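Local coordinates for PKS_KS domain-containing protein (Photorhabdus luminescens subsp. laumondii, PDB 6SMO), which probably works as a beta-ketoacyl-acyl-carrier-protein synthase of the thiolase-like superfamily, and holds a pentaoxo-dodecanal chain in its pocket, at residues A246-F251 and G333-Q338. Residues are numbered along the deposited sequence; the frame is centred on the assembly and turned at random.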
ATOM      1  N   ALA B 246      29.191   4.971   2.385  1.00 46.25           N
ATOM      2  CA  ALA B 246      29.268   5.386   0.963  1.00 46.07           C
ATOM      3  C   ALA B 246      28.427   4.457   0.075  1.00 45.36           C
ATOM      4  O   ALA B 246      28.250   4.796  -1.111  1.00 45.51           O
ATOM      5  CB  ALA B 246      30.710   5.412   0.516  1.00 46.78           C
ATOM      6  N   ALA B 247      27.933   3.338   0.621  1.00 44.60           N
ATOM      7  CA  ALA B 247      27.147   2.307  -0.102  1.00 43.77           C
ATOM      8  C   ALA B 247      25.889   2.928  -0.723  1.00 42.88           C
ATOM      9  O   ALA B 247      25.486   2.467  -1.810  1.00 42.51           O
ATOM     10  CB  ALA B 247      26.795   1.172   0.830  1.00 43.85           C
ATOM     11  N   THR B 248      25.293   3.923  -0.055  1.00 42.65           N
ATOM     12  CA  THR B 248      24.167   4.749  -0.579  1.00 41.95           C
ATOM     13  C   THR B 248      24.747   6.049  -1.152  1.00 41.53           C
ATOM     14  O   THR B 248      25.170   6.912  -0.356  1.00 42.39           O
ATOM     15  CB  THR B 248      23.073   4.969   0.479  1.00 41.63           C
ATOM     16  OG1 THR B 248      22.110   5.871  -0.068  1.00 40.67           O
ATOM     17  CG2 THR B 248      23.576   5.514   1.799  1.00 41.81           C
ATOM     18  N   CYS B 249      24.785   6.163  -2.485  1.00 40.77           N
ATOM     19  CA  CYS B 249      25.349   7.314  -3.241  1.00 40.40           C
ATOM     20  C   CYS B 249      24.436   7.648  -4.421  1.00 40.07           C
ATOM     21  O   CYS B 249      24.708   7.249  -5.551  1.00 39.69           O
ATOM     22  CB  CYS B 249      26.764   7.009  -3.722  1.00 40.40           C
ATOM     23  SG  CYS B 249      26.922   5.402  -4.543  1.00 39.81           S
ATOM     24  N   PRO B 250      23.316   8.372  -4.188  1.00 39.68           N
ATOM     25  CA  PRO B 250      22.380   8.733  -5.255  1.00 39.76           C
ATOM     26  C   PRO B 250      23.001   9.596  -6.366  1.00 40.07           C
ATOM     27  O   PRO B 250      23.716  10.532  -6.048  1.00 40.13           O
ATOM     28  CB  PRO B 250      21.282   9.534  -4.534  1.00 39.46           C
ATOM     29  CG  PRO B 250      21.393   9.108  -3.086  1.00 39.38           C
ATOM     30  CD  PRO B 250      22.869   8.853  -2.872  1.00 39.52           C
ATOM     31  N   PHE B 251      22.717   9.242  -7.626  1.00 40.29           N
ATOM     32  CA  PHE B 251      23.110   9.965  -8.869  1.00 40.04           C
ATOM     33  C   PHE B 251      24.609   9.791  -9.158  1.00 40.72           C
ATOM     34  O   PHE B 251      25.095  10.414 -10.125  1.00 40.89           O
ATOM     35  CB  PHE B 251      22.727  11.446  -8.783  1.00 39.48           C
ATOM     36  CG  PHE B 251      21.293  11.699  -8.393  1.00 39.13           C
ATOM     37  CD1 PHE B 251      20.257  11.407  -9.268  1.00 39.12           C
ATOM     38  CD2 PHE B 251      20.976  12.227  -7.149  1.00 38.74           C
ATOM     39  CE1 PHE B 251      18.938  11.637  -8.909  1.00 39.04           C
ATOM     40  CE2 PHE B 251      19.657  12.457  -6.792  1.00 38.50           C
ATOM     41  CZ  PHE B 251      18.640  12.162  -7.671  1.00 38.74           C
ATOM     42  N   GLY B 333      15.451   9.401  -5.016  1.00 35.60           N
ATOM     43  CA  GLY B 333      16.892   9.089  -4.901  1.00 35.61           C
ATOM     44  C   GLY B 333      17.254   7.830  -4.134  1.00 35.72           C
ATOM     45  O   GLY B 333      17.986   7.971  -3.158  1.00 35.85           O
ATOM     46  N   SER B 334      16.754   6.657  -4.519  1.00 35.81           N
ATOM     47  CA  SER B 334      17.068   5.392  -3.794  1.00 36.12           C
ATOM     48  C   SER B 334      18.539   4.951  -3.924  1.00 36.89           C
ATOM     49  O   SER B 334      18.986   4.153  -3.092  1.00 37.56           O
ATOM     50  CB  SER B 334      16.112   4.291  -4.143  1.00 35.83           C
ATOM     51  OG  SER B 334      16.046   4.101  -5.539  1.00 35.77           O
ATOM     52  N   SER B 335      19.230   5.389  -4.974  1.00 37.33           N
ATOM     53  CA  SER B 335      20.643   5.027  -5.274  1.00 37.81           C
ATOM     54  C   SER B 335      20.704   3.648  -5.944  1.00 37.64           C
ATOM     55  O   SER B 335      21.721   2.949  -5.768  1.00 37.72           O
ATOM     56  CB  SER B 335      21.513   5.089  -4.038  1.00 38.23           C
ATOM     57  OG  SER B 335      22.883   4.926  -4.374  1.00 39.14           O
ATOM     58  N   THR B 336      19.653   3.273  -6.682  1.00 37.68           N
ATOM     59  CA  THR B 336      19.647   2.135  -7.641  1.00 38.18           C
ATOM     60  C   THR B 336      19.958   2.687  -9.036  1.00 38.24           C
ATOM     61  O   THR B 336      19.781   3.906  -9.235  1.00 37.96           O
ATOM     62  CB  THR B 336      18.310   1.382  -7.631  1.00 38.44           C
ATOM     63  OG1 THR B 336      17.282   2.287  -8.032  1.00 38.49           O
ATOM     64  CG2 THR B 336      17.972   0.788  -6.279  1.00 38.37           C
ATOM     65  N   ALA B 337      20.399   1.824  -9.955  1.00 38.76           N
ATOM     66  CA  ALA B 337      20.793   2.186 -11.337  1.00 39.06           C
ATOM     67  C   ALA B 337      19.589   2.750 -12.104  1.00 39.01           C
ATOM     68  O   ALA B 337      19.783   3.714 -12.871  1.00 38.52           O
ATOM     69  CB  ALA B 337      21.379   0.983 -12.038  1.00 39.42           C
ATOM     70  N   GLN B 338      18.394   2.186 -11.886  1.00 39.78           N
ATOM     71  CA  GLN B 338      17.183   2.422 -12.722  1.00 40.56           C
ATOM     72  C   GLN B 338      16.356   3.601 -12.187  1.00 39.94           C
ATOM     73  O   GLN B 338      15.723   4.283 -13.017  1.00 40.12           O
ATOM     74  CB  GLN B 338      16.331   1.153 -12.788  1.00 41.65           C
ATOM     75  CG  GLN B 338      17.025  -0.005 -13.493  1.00 42.59           C
ATOM     76  CD  GLN B 338      16.092  -1.161 -13.762  1.00 43.61           C
ATOM     77  OE1 GLN B 338      16.276  -2.264 -13.253  1.00 45.22           O
ATOM     78  NE2 GLN B 338      15.073  -0.913 -14.568  1.00 43.94           N
TER
HETATM   79  O   HOH W   1      24.170   2.566  -4.138  1.00 27.78           O
HETATM   80  O   HOH W   2      19.603   4.071  -0.363  1.00 29.73           O
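S335 reaches across to the backbone of C249 and P250, and its hydroxyl accepts a direct hydrogen bond from 246-251: C249 N donates to S335 OG at 3.0 Å, with a bent N-H...O angle of 143°. S335 directs its side chain from CA toward the opposing loop, and a chi1 of -172° extends OG away from its own backbone N to meet the C249 amide. Its CB lies alongside the proline, 4.1 Å from P250 CG. The same CG sits 3.6 Å from G333 O, so the pyrrolidine ring rests against both residues, in line with the close P250–S335 backbone approach (CA to CA 4.1 Å). F251 adds a looser contact, with CZ at 4.5 Å from G333 CA; the F251 ring lies oblique to that carbon and also stacks with Y408.

Two waters extend the link. One bridges A247 O and S335 OG, 2.7 Å from the latter; the other donates to both T248 OG1 and S334 O. T248 OG1 is also hydrogen-bonded to K364 O, while S362 OG bonds G333 O. D340 and E343, on the helix 337-350, hold F251 N and G333 N respectively. T336 is the N-cap of that helix. The arrangement thus ties the loop preceding strand 263-271 to the strand-to-helix connection after strand 326-330, within the ketosynthase fold of the thiolase-like superfamily.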